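Local coordinates for SusD superfamily protein (Bacteroides fragilis, PDB 3L22) that probably binds glycans at the bacterial outer membrane as part of nutrient uptake, and can bind zinc ions, at residues N132-S140 with K423-V431; Y139-L150 with M163-H174. All coordinates share one frame; numbering follows the deposited sequence. Where two conformers were deposited one is given.

Contact 1. Residues N132-S140 with K423-V431; sequences NNLYPTPYS and KYTWPIPQV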
loop_
_atom_site.group_PDB
_atom_site.type_symbol
_atom_site.label_atom_id
_atom_site.label_comp_id
_atom_site.label_asym_id
_atom_site.label_seq_id
_atom_site.Cartn_x
_atom_site.Cartn_y
_atom_site.Cartn_z
ATOM N N ASN A 132 -10.019 -0.616 -3.891
ATOM C CA ASN A 132 -10.137 -1.586 -4.972
ATOM C C ASN A 132 -9.442 -2.905 -4.630
ATOM O O ASN A 132 -9.582 -3.870 -5.369
ATOM C CB ASN A 132 -9.535 -1.043 -6.285
ATOM C CG ASN A 132 -10.380 -1.352 -7.513
ATOM O OD1 ASN A 132 -11.591 -1.520 -7.416
ATOM N ND2 ASN A 132 -9.729 -1.412 -8.697
ATOM N N ASN A 133 -8.642 -2.911 -3.564
ATOM C CA ASN A 133 -7.969 -4.116 -3.081
ATOM C C ASN A 133 -8.570 -4.683 -1.795
ATOM O O ASN A 133 -7.933 -5.536 -1.138
ATOM C CB ASN A 133 -6.479 -3.819 -2.908
ATOM C CG ASN A 133 -5.737 -3.800 -4.226
ATOM O OD1 ASN A 133 -5.437 -4.870 -4.771
ATOM N ND2 ASN A 133 -5.460 -2.599 -4.762
ATOM N N LEU A 134 -9.814 -4.290 -1.488
ATOM C CA LEU A 134 -10.590 -4.838 -0.362
ATOM C C LEU A 134 -11.989 -5.341 -0.758
ATOM O O LEU A 134 -12.362 -6.458 -0.401
ATOM C CB LEU A 134 -10.709 -3.820 0.768
ATOM C CG LEU A 134 -9.388 -3.512 1.488
ATOM C CD1 LEU A 134 -9.510 -2.229 2.334
ATOM C CD2 LEU A 134 -8.937 -4.741 2.316
ATOM N N TYR A 135 -12.734 -4.545 -1.516
ATOM C CA TYR A 135 -14.150 -4.794 -1.766
ATOM C C TYR A 135 -14.485 -5.687 -2.985
ATOM O O TYR A 135 -15.327 -6.534 -2.869
ATOM C CB TYR A 135 -14.902 -3.454 -1.766
ATOM C CG TYR A 135 -14.775 -2.790 -0.401
ATOM C CD1 TYR A 135 -15.581 -3.202 0.680
ATOM C CD2 TYR A 135 -13.821 -1.806 -0.162
ATOM C CE1 TYR A 135 -15.444 -2.628 1.960
ATOM C CE2 TYR A 135 -13.671 -1.246 1.125
ATOM C CZ TYR A 135 -14.481 -1.645 2.167
ATOM O OH TYR A 135 -14.335 -1.054 3.402
ATOM N N PRO A 136 -13.787 -5.539 -4.127
ATOM C CA PRO A 136 -14.190 -6.376 -5.235
ATOM C C PRO A 136 -13.345 -7.630 -5.372
ATOM O O PRO A 136 -12.180 -7.648 -4.960
ATOM C CB PRO A 136 -13.905 -5.497 -6.446
ATOM C CG PRO A 136 -12.683 -4.757 -6.045
ATOM C CD PRO A 136 -12.867 -4.479 -4.575
ATOM N N THR A 137 -13.924 -8.635 -6.018
ATOM C CA THR A 137 -13.134 -9.699 -6.591
ATOM C C THR A 137 -12.061 -9.064 -7.477
ATOM O O THR A 137 -12.373 -8.111 -8.200
ATOM C CB THR A 137 -14.034 -10.606 -7.435
ATOM O OG1 THR A 137 -15.028 -11.145 -6.584
ATOM C CG2 THR A 137 -13.264 -11.754 -8.112
ATOM N N PRO A 138 -10.817 -9.581 -7.442
ATOM C CA PRO A 138 -9.762 -8.976 -8.241
ATOM C C PRO A 138 -10.002 -9.050 -9.744
ATOM O O PRO A 138 -10.652 -9.948 -10.260
ATOM C CB PRO A 138 -8.512 -9.790 -7.859
ATOM C CG PRO A 138 -9.049 -11.089 -7.394
ATOM C CD PRO A 138 -10.273 -10.691 -6.638
ATOM N N TYR A 139 -9.480 -8.053 -10.424
ATOM C CA TYR A 139 -9.583 -7.932 -11.871
ATOM C C TYR A 139 -9.095 -9.191 -12.577
ATOM O O TYR A 139 -9.689 -9.603 -13.565
ATOM C CB TYR A 139 -8.764 -6.720 -12.298
ATOM C CG TYR A 139 -8.733 -6.384 -13.777
ATOM C CD1 TYR A 139 -7.928 -7.109 -14.650
ATOM C CD2 TYR A 139 -9.448 -5.290 -14.298
ATOM C CE1 TYR A 139 -7.855 -6.801 -15.997
ATOM C CE2 TYR A 139 -9.388 -4.967 -15.675
ATOM C CZ TYR A 139 -8.552 -5.711 -16.489
ATOM O OH TYR A 139 -8.419 -5.444 -17.808
ATOM N N SER A 140 -8.021 -9.784 -12.069
ATOM C CA SER A 140 -7.449 -10.984 -12.681
ATOM C C SER A 140 -8.436 -12.124 -12.678
ATOM O O SER A 140 -8.291 -13.005 -13.483
ATOM C CB SER A 140 -6.170 -11.449 -11.963
ATOM O OG SER A 140 -6.445 -11.793 -10.611
ATOM N N LYS A 423 -15.784 -14.571 1.854
ATOM C CA LYS A 423 -14.799 -13.881 2.693
ATOM C C LYS A 423 -13.446 -13.574 2.028
ATOM O O LYS A 423 -12.517 -13.080 2.694
ATOM C CB LYS A 423 -14.592 -14.634 4.021
ATOM C CG LYS A 423 -15.853 -14.744 4.924
ATOM C CD LYS A 423 -16.357 -13.398 5.406
ATOM C CE LYS A 423 -17.609 -13.494 6.328
ATOM N NZ LYS A 423 -18.132 -12.075 6.402
ATOM N N TYR A 424 -13.319 -13.840 0.720
ATOM C CA TYR A 424 -12.154 -13.380 -0.019
ATOM C C TYR A 424 -12.069 -11.846 0.001
ATOM O O TYR A 424 -10.961 -11.268 0.023
ATOM C CB TYR A 424 -12.208 -13.855 -1.466
ATOM C CG TYR A 424 -10.884 -13.809 -2.224
ATOM C CD1 TYR A 424 -9.871 -14.695 -1.928
ATOM C CD2 TYR A 424 -10.680 -12.942 -3.277
ATOM C CE1 TYR A 424 -8.703 -14.709 -2.628
ATOM C CE2 TYR A 424 -9.472 -12.960 -4.007
ATOM C CZ TYR A 424 -8.487 -13.828 -3.653
ATOM O OH TYR A 424 -7.309 -13.875 -4.355
ATOM N N THR A 425 -13.236 -11.207 -0.035
ATOM C CA THR A 425 -13.343 -9.771 -0.053
ATOM C C THR A 425 -14.071 -9.296 1.209
ATOM O O THR A 425 -14.675 -10.082 1.931
ATOM C CB THR A 425 -14.137 -9.307 -1.263
ATOM O OG1 THR A 425 -15.473 -9.808 -1.151
ATOM C CG2 THR A 425 -13.479 -9.770 -2.587
ATOM N N TRP A 426 -13.971 -7.997 1.455
ATOM C CA TRP A 426 -14.734 -7.335 2.476
ATOM C C TRP A 426 -16.104 -6.969 1.880
ATOM O O TRP A 426 -16.182 -6.597 0.709
ATOM C CB TRP A 426 -14.005 -6.058 2.887
ATOM C CG TRP A 426 -12.874 -6.235 3.844
ATOM C CD1 TRP A 426 -12.270 -7.406 4.231
ATOM C CD2 TRP A 426 -12.236 -5.197 4.571
ATOM N NE1 TRP A 426 -11.288 -7.142 5.159
ATOM C CE2 TRP A 426 -11.260 -5.793 5.394
ATOM C CE3 TRP A 426 -12.418 -3.813 4.639
ATOM C CZ2 TRP A 426 -10.435 -5.044 6.241
ATOM C CZ3 TRP A 426 -11.581 -3.060 5.506
ATOM C CH2 TRP A 426 -10.626 -3.679 6.282
ATOM N N PRO A 427 -17.171 -7.078 2.660
ATOM C CA PRO A 427 -18.461 -6.644 2.152
ATOM C C PRO A 427 -18.609 -5.129 2.323
ATOM O O PRO A 427 -17.964 -4.533 3.193
ATOM C CB PRO A 427 -19.445 -7.387 3.053
ATOM C CG PRO A 427 -18.707 -7.438 4.402
ATOM C CD PRO A 427 -17.268 -7.639 4.025
ATOM N N ILE A 428 -19.460 -4.516 1.502
ATOM C CA ILE A 428 -19.773 -3.114 1.633
ATOM C C ILE A 428 -20.321 -2.881 3.051
ATOM O O ILE A 428 -21.222 -3.590 3.459
ATOM C CB ILE A 428 -20.816 -2.634 0.594
ATOM C CG1 ILE A 428 -20.306 -2.828 -0.851
ATOM C CG2 ILE A 428 -21.173 -1.161 0.880
ATOM C CD1 ILE A 428 -18.962 -2.161 -1.178
ATOM N N PRO A 429 -19.745 -1.912 3.814
ATOM C CA PRO A 429 -20.100 -1.823 5.237
ATOM C C PRO A 429 -21.453 -1.231 5.510
ATOM O O PRO A 429 -21.970 -0.474 4.699
ATOM C CB PRO A 429 -19.022 -0.894 5.829
ATOM C CG PRO A 429 -18.598 -0.077 4.655
ATOM C CD PRO A 429 -18.594 -1.059 3.508
ATOM N N GLN A 430 -21.985 -1.541 6.682
ATOM C CA GLN A 430 -23.270 -0.989 7.137
ATOM C C GLN A 430 -23.353 0.546 7.068
ATOM O O GLN A 430 -24.423 1.068 6.757
ATOM C CB GLN A 430 -23.568 -1.450 8.569
ATOM C CG GLN A 430 -24.903 -0.978 9.190
ATOM C CD GLN A 430 -26.153 -1.538 8.489
ATOM O OE1 GLN A 430 -26.073 -2.293 7.503
ATOM N NE2 GLN A 430 -27.321 -1.176 9.019
ATOM N N VAL A 431 -22.250 1.256 7.343
ATOM C CA VAL A 431 -22.284 2.729 7.254
ATOM C C VAL A 431 -22.743 3.190 5.870
ATOM O O VAL A 431 -23.539 4.101 5.759
ATOM C CB VAL A 431 -20.939 3.414 7.622
ATOM C CG1 VAL A 431 -20.678 3.278 9.088
ATOM C CG2 VAL A 431 -19.768 2.864 6.798
#
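Leu-134 and Trp-426 meet through apolar and backbone contacts at once, a compact illustration of how two loops far apart in sequence can be joined by few polar bonds and much ring packing. The two side chains lie side by side and point the same way. Leu-134 sets CD2 over the middle of one indole face, nearly along the ring normal in a CH-pi contact 4.0 Å from the centroid of the six-membered ring, while CD1 sits farther along the same ring near CZ3.

The edge of the Trp-426 six-membered ring is turned toward the phenol face of Tyr-135 in an offset edge-to-face pair, with the planes at 79°; the closest approach is from CE3 of Trp-426 to OH of Tyr-135, 3.6 Å. Although CB of Tyr-135 points away from 423-431, its CG stands beside the backbone N (chi1 -62°), which brings the ring back toward 423-431. There CE1 lies 3.8 Å from CD of Pro-429. A smaller apolar contact brings Pro-138 CD to the edge of the Tyr-424 ring, 3.6 Å from CE2.

Trp-426 N donates to Leu-134 O over 2.9 Å, nearly straight at 169°. Thr-425 presses its carbon side against the backbone: CB is 3.4 Å from Tyr-135 O, and CG2 reaches Pro-136 O.

The contact joins the loop after helix 113-131 to the C-terminal run before helix 430-435, with Val-48 of helix 44-52 against Leu-134 and Trp-426, and Trp-85 of helix 79-103 edge-to-face with Tyr-135. With a single backbone bond between the segments, their mutual position depends largely on the fit of Leu-134, Tyr-135 and Trp-426, while Asn-81 OD1 and Glu-404 O satisfy the buried hydroxyls of Tyr-135 and Tyr-424.

Contact 2. Residues Y139-L150 with M163-H174; sequences YSVNPDAKSVPL and MPRSTVKQIYEH. With ZN (zinc ion), chain H.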
loop_
_atom_site.group_PDB
_atom_site.type_symbol
_atom_site.label_atom_id
_atom_site.label_comp_id
_atom_site.label_asym_id
_atom_site.label_seq_id
_atom_site.Cartn_x
_atom_site.Cartn_y
_atom_site.Cartn_z
ATOM N N TYR A 139 -9.480 -8.053 -10.424
ATOM C CA TYR A 139 -9.583 -7.932 -11.871
ATOM C C TYR A 139 -9.095 -9.191 -12.577
ATOM O O TYR A 139 -9.689 -9.603 -13.565
ATOM C CB TYR A 139 -8.764 -6.720 -12.298
ATOM C CG TYR A 139 -8.733 -6.384 -13.777
ATOM C CD1 TYR A 139 -7.928 -7.109 -14.650
ATOM C CD2 TYR A 139 -9.448 -5.290 -14.298
ATOM C CE1 TYR A 139 -7.855 -6.801 -15.997
ATOM C CE2 TYR A 139 -9.388 -4.967 -15.675
ATOM C CZ TYR A 139 -8.552 -5.711 -16.489
ATOM O OH TYR A 139 -8.419 -5.444 -17.808
ATOM N N SER A 140 -8.021 -9.784 -12.069
ATOM C CA SER A 140 -7.449 -10.984 -12.681
ATOM C C SER A 140 -8.436 -12.124 -12.678
ATOM O O SER A 140 -8.291 -13.005 -13.483
ATOM C CB SER A 140 -6.170 -11.449 -11.963
ATOM O OG SER A 140 -6.445 -11.793 -10.611
ATOM N N VAL A 141 -9.403 -12.125 -11.761
ATOM C CA VAL A 141 -10.452 -13.146 -11.755
ATOM C C VAL A 141 -11.706 -12.695 -12.480
ATOM O O VAL A 141 -12.269 -13.469 -13.227
ATOM C CB VAL A 141 -10.824 -13.568 -10.325
ATOM C CG1 VAL A 141 -12.064 -14.500 -10.341
ATOM C CG2 VAL A 141 -9.606 -14.236 -9.650
ATOM N N ASN A 142 -12.140 -11.464 -12.247
ATOM C CA ASN A 142 -13.332 -10.945 -12.884
ATOM C C ASN A 142 -13.274 -9.413 -12.980
ATOM O O ASN A 142 -13.579 -8.725 -12.000
ATOM C CB ASN A 142 -14.578 -11.365 -12.105
ATOM C CG ASN A 142 -15.884 -10.824 -12.724
ATOM O OD1 ASN A 142 -15.894 -10.238 -13.794
ATOM N ND2 ASN A 142 -16.978 -10.992 -12.006
ATOM N N PRO A 143 -12.916 -8.877 -14.166
ATOM C CA PRO A 143 -12.883 -7.428 -14.340
ATOM C C PRO A 143 -14.207 -6.725 -14.165
ATOM O O PRO A 143 -14.214 -5.513 -13.914
ATOM C CB PRO A 143 -12.455 -7.244 -15.799
ATOM C CG PRO A 143 -11.965 -8.549 -16.244
ATOM C CD PRO A 143 -12.655 -9.577 -15.428
ATOM N N ASP A 144 -15.325 -7.427 -14.338
ATOM C CA ASP A 144 -16.633 -6.797 -14.122
ATOM C C ASP A 144 -17.163 -6.917 -12.669
ATOM O O ASP A 144 -18.317 -6.577 -12.386
ATOM C CB ASP A 144 -17.624 -7.359 -15.142
ATOM C CG ASP A 144 -17.193 -7.065 -16.597
ATOM O OD1 ASP A 144 -16.635 -5.966 -16.904
ATOM O OD2 ASP A 144 -17.387 -7.955 -17.433
ATOM N N ALA A 145 -16.351 -7.417 -11.757
ATOM C CA ALA A 145 -16.769 -7.523 -10.370
ATOM C C ALA A 145 -17.060 -6.135 -9.794
ATOM O O ALA A 145 -16.310 -5.183 -10.042
ATOM C CB ALA A 145 -15.687 -8.221 -9.528
ATOM N N LYS A 146 -18.140 -6.030 -9.022
ATOM C CA LYS A 146 -18.515 -4.731 -8.445
ATOM C C LYS A 146 -17.565 -4.342 -7.328
ATOM O O LYS A 146 -17.239 -5.163 -6.479
ATOM C CB LYS A 146 -19.950 -4.734 -7.909
ATOM C CG LYS A 146 -20.998 -4.820 -9.010
ATOM C CD LYS A 146 -22.351 -4.846 -8.370
ATOM C CE LYS A 146 -23.488 -4.955 -9.397
ATOM N NZ LYS A 146 -24.779 -4.477 -8.775
ATOM N N SER A 147 -17.141 -3.082 -7.342
ATOM C CA SER A 147 -16.215 -2.573 -6.357
ATOM C C SER A 147 -16.914 -1.557 -5.470
ATOM O O SER A 147 -17.591 -1.962 -4.529
ATOM C CB SER A 147 -14.962 -2.033 -7.044
ATOM O OG SER A 147 -14.061 -1.469 -6.104
ATOM N N VAL A 148 -16.782 -0.258 -5.759
ATOM C CA VAL A 148 -17.217 0.788 -4.833
ATOM C C VAL A 148 -17.834 1.940 -5.655
ATOM O O VAL A 148 -17.577 2.037 -6.847
ATOM C CB VAL A 148 -16.049 1.293 -3.962
ATOM C CG1 VAL A 148 -15.409 0.148 -3.100
ATOM C CG2 VAL A 148 -14.990 2.036 -4.790
ATOM N N PRO A 149 -18.665 2.809 -5.028
ATOM C CA PRO A 149 -19.134 4.022 -5.712
ATOM C C PRO A 149 -18.005 4.955 -6.087
ATOM O O PRO A 149 -17.127 5.236 -5.241
ATOM C CB PRO A 149 -20.014 4.700 -4.665
ATOM C CG PRO A 149 -20.406 3.555 -3.700
ATOM C CD PRO A 149 -19.245 2.676 -3.681
ATOM N N LEU A 150 -18.029 5.420 -7.339
ATOM C CA LEU A 150 -16.996 6.280 -7.845
ATOM C C LEU A 150 -17.470 7.724 -7.613
ATOM O O LEU A 150 -18.088 8.330 -8.479
ATOM C CB LEU A 150 -16.722 5.979 -9.330
ATOM C CG LEU A 150 -15.589 6.743 -10.025
ATOM C CD1 LEU A 150 -14.310 6.822 -9.164
ATOM C CD2 LEU A 150 -15.276 6.081 -11.367
HETATM N N MSE A 163 -25.817 5.856 -5.122
HETATM C CA MSE A 163 -24.933 5.629 -6.259
HETATM C C MSE A 163 -24.552 4.152 -6.366
HETATM O O MSE A 163 -24.130 3.550 -5.374
HETATM C CB MSE A 163 -23.643 6.447 -6.141
HETATM C CG MSE A 163 -22.888 6.516 -7.441
HETATM SE SE MSE A 163 -21.257 7.511 -7.279
HETATM C CE MSE A 163 -21.987 9.310 -7.278
ATOM N N PRO A 164 -24.658 3.572 -7.576
ATOM C CA PRO A 164 -24.216 2.208 -7.721
ATOM C C PRO A 164 -22.711 2.085 -7.638
ATOM O O PRO A 164 -21.974 3.074 -7.783
ATOM C CB PRO A 164 -24.692 1.804 -9.127
ATOM C CG PRO A 164 -25.380 2.957 -9.700
ATOM C CD PRO A 164 -25.153 4.135 -8.843
ATOM N N ARG A 165 -22.282 0.843 -7.407
ATOM C CA ARG A 165 -20.878 0.494 -7.369
ATOM C C ARG A 165 -20.360 0.442 -8.809
ATOM O O ARG A 165 -21.042 -0.071 -9.678
ATOM C CB ARG A 165 -20.692 -0.866 -6.683
ATOM C CG ARG A 165 -21.286 -0.946 -5.262
ATOM C CD ARG A 165 -21.427 -2.393 -4.770
ATOM N NE ARG A 165 -20.106 -2.974 -4.509
ATOM C CZ ARG A 165 -19.873 -4.243 -4.171
ATOM N NH1 ARG A 165 -20.896 -5.076 -4.032
ATOM N NH2 ARG A 165 -18.605 -4.664 -3.964
ATOM N N SER A 166 -19.173 1.003 -9.049
ATOM C CA SER A 166 -18.449 0.779 -10.290
ATOM C C SER A 166 -17.716 -0.546 -10.211
ATOM O O SER A 166 -17.557 -1.101 -9.116
ATOM C CB SER A 166 -17.447 1.901 -10.512
ATOM O OG SER A 166 -18.151 3.074 -10.860
ATOM N N THR A 167 -17.268 -1.052 -11.361
ATOM C CA THR A 167 -16.547 -2.316 -11.405
ATOM C C THR A 167 -15.060 -2.131 -10.992
ATOM O O THR A 167 -14.540 -1.025 -11.040
ATOM C CB THR A 167 -16.613 -2.960 -12.781
ATOM O OG1 THR A 167 -15.848 -2.186 -13.702
ATOM C CG2 THR A 167 -18.103 -3.123 -13.314
ATOM N N VAL A 168 -14.398 -3.217 -10.606
ATOM C CA VAL A 168 -12.958 -3.220 -10.341
ATOM C C VAL A 168 -12.178 -2.629 -11.538
ATOM O O VAL A 168 -11.283 -1.797 -11.335
ATOM C CB VAL A 168 -12.461 -4.605 -9.877
ATOM C CG1 VAL A 168 -12.655 -5.718 -10.973
ATOM C CG2 VAL A 168 -10.993 -4.566 -9.358
ATOM N N LYS A 169 -12.564 -2.980 -12.771
ATOM C CA LYS A 169 -11.946 -2.393 -13.960
ATOM C C LYS A 169 -12.207 -0.872 -14.020
ATOM O O LYS A 169 -11.298 -0.081 -14.304
ATOM C CB LYS A 169 -12.450 -3.075 -15.246
ATOM C CG LYS A 169 -12.073 -2.391 -16.608
ATOM C CD LYS A 169 -12.617 -3.202 -17.824
ATOM C CE LYS A 169 -12.152 -2.718 -19.231
ATOM N NZ LYS A 169 -12.802 -1.435 -19.783
ATOM N N GLN A 170 -13.436 -0.455 -13.761
ATOM C CA GLN A 170 -13.764 0.984 -13.868
ATOM C C GLN A 170 -12.983 1.802 -12.852
ATOM O O GLN A 170 -12.552 2.936 -13.141
ATOM C CB GLN A 170 -15.277 1.232 -13.722
ATOM C CG GLN A 170 -16.072 0.851 -14.952
ATOM C CD GLN A 170 -17.576 0.807 -14.691
ATOM O OE1 GLN A 170 -18.051 0.462 -13.594
ATOM N NE2 GLN A 170 -18.334 1.170 -15.711
ATOM N N ILE A 171 -12.787 1.233 -11.667
ATOM C CA ILE A 171 -12.056 1.964 -10.627
ATOM C C ILE A 171 -10.596 2.113 -11.049
ATOM O O ILE A 171 -10.040 3.219 -10.972
ATOM C CB ILE A 171 -12.194 1.305 -9.238
ATOM C CG1 ILE A 171 -13.634 1.400 -8.735
ATOM C CG2 ILE A 171 -11.224 1.930 -8.220
ATOM C CD1 ILE A 171 -14.206 2.781 -8.499
ATOM N N TYR A 172 -9.985 1.027 -11.527
ATOM C CA TYR A 172 -8.646 1.119 -12.059
ATOM C C TYR A 172 -8.525 2.113 -13.199
ATOM O O TYR A 172 -7.528 2.846 -13.290
ATOM C CB TYR A 172 -8.114 -0.233 -12.518
ATOM C CG TYR A 172 -7.677 -1.179 -11.419
ATOM C CD1 TYR A 172 -6.922 -0.736 -10.322
ATOM C CD2 TYR A 172 -7.955 -2.530 -11.496
ATOM C CE1 TYR A 172 -6.493 -1.643 -9.327
ATOM C CE2 TYR A 172 -7.546 -3.407 -10.489
ATOM C CZ TYR A 172 -6.811 -2.972 -9.440
ATOM O OH TYR A 172 -6.406 -3.857 -8.460
ATOM N N GLU A 173 -9.525 2.151 -14.067
ATOM C CA GLU A 173 -9.480 3.036 -15.234
ATOM C C GLU A 173 -9.551 4.492 -14.804
ATOM O O GLU A 173 -8.876 5.339 -15.392
ATOM C CB GLU A 173 -10.590 2.683 -16.231
ATOM C CG GLU A 173 -10.239 1.410 -17.046
ATOM C CD GLU A 173 -11.407 0.790 -17.802
ATOM O OE1 GLU A 173 -12.601 1.008 -17.432
ATOM O OE2 GLU A 173 -11.114 0.066 -18.797
ATOM N N HIS A 174 -10.318 4.776 -13.754
ATOM C CA HIS A 174 -10.367 6.144 -13.244
ATOM C C HIS A 174 -9.028 6.526 -12.552
ATOM O O HIS A 174 -8.513 7.632 -12.737
ATOM C CB HIS A 174 -11.522 6.418 -12.281
ATOM C CG HIS A 174 -11.353 7.737 -11.635
ATOM N ND1 HIS A 174 -11.631 8.895 -12.304
ATOM C CD2 HIS A 174 -10.717 8.104 -10.497
ATOM C CE1 HIS A 174 -11.239 9.931 -11.587
ATOM N NE2 HIS A 174 -10.658 9.472 -10.489
HETATM ZN ZN ZN H . -12.574 9.157 -14.236
HETATM O O HOH W 1 -7.331 -6.457 -8.776
HETATM O O HOH W 2 -16.099 -3.100 -16.217
HETATM O O HOH W 3 -24.013 -1.581 -7.351
HETATM O O HOH W 4 -20.002 4.286 -9.253
HETATM O O HOH W 5 -11.859 11.234 -14.560
#
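Ser-147 N donates to Ser-166 O, and Ser-166 N to Val-148 O; with Ser-147 and Val-148 both facing Ser-166, this is a classic beta bulge, next to the single bridge of Lys-146 with Thr-167. In one of its two modelled conformers, Arg-165 also appears to grip Ser-147 O side-on, NE and NH2 donating over 2.7 and 2.9 Å. That oxygen then lies in the guanidinium plane, with Lys-146 CB over one face of the group.

This bridged segment leads directly into helix 168-178, whose first turn is tied to the loop by Val-168 N to Ala-145 O (2.8 Å) and Lys-169 N to Pro-143 O. Thr-167 is the N-cap and forms a capping box with Gln-170: Gln-170 N donates to Thr-167 OG1, and Thr-167 N donates to Gln-170 OE1 at 168°.

Side chains pack at both ends. Tyr-139 turns its ring edge to Lys-169 CB, 3.6 Å from CE2, while Pro-143 CB lies over one ring face, offset toward the rim. At the other end Leu-150 sets CD2 3.9 Å from His-174 CB, and Met-163, a selenomethionine, brings SE 3.5 Å from Leu-150 O.

Farther out, Asn-132 OD1 holds the hydroxyl of Ser-147, and one water joins Leu-150 N, Pro-164 O and Ser-166 OG. His-174 ND1 binds a zinc ion at 2.2 Å, whose other ligands are a water and two atoms from elsewhere; the bond from NE2 to Asp-178 OD2 helps fix the rotation of this imidazole.

In the fold
Contact 2 is nested inside the long stretch of chain that contact 1 closes, and their centres lie about 10 Å apart on the same side of the chain's centre. Both draw on the connection between helices 113-131 and 168-178, sharing Tyr-139 and Ser-140. Asn-132 joins them directly: its OD1 is probably hydrogen-bonded to Ser-147 OG and its ND2 to Val-168 O. Contact 1 brings the C-terminal region before helix 430-435 to this connection, whereas contact 2 folds the connection against the start of helix 168-178. Helix 79-103 touches both. Contact 1 thus joins the N-terminal, starch-binding-associated part of the chain to the C-terminal SusD part, while contact 2 stays within the former.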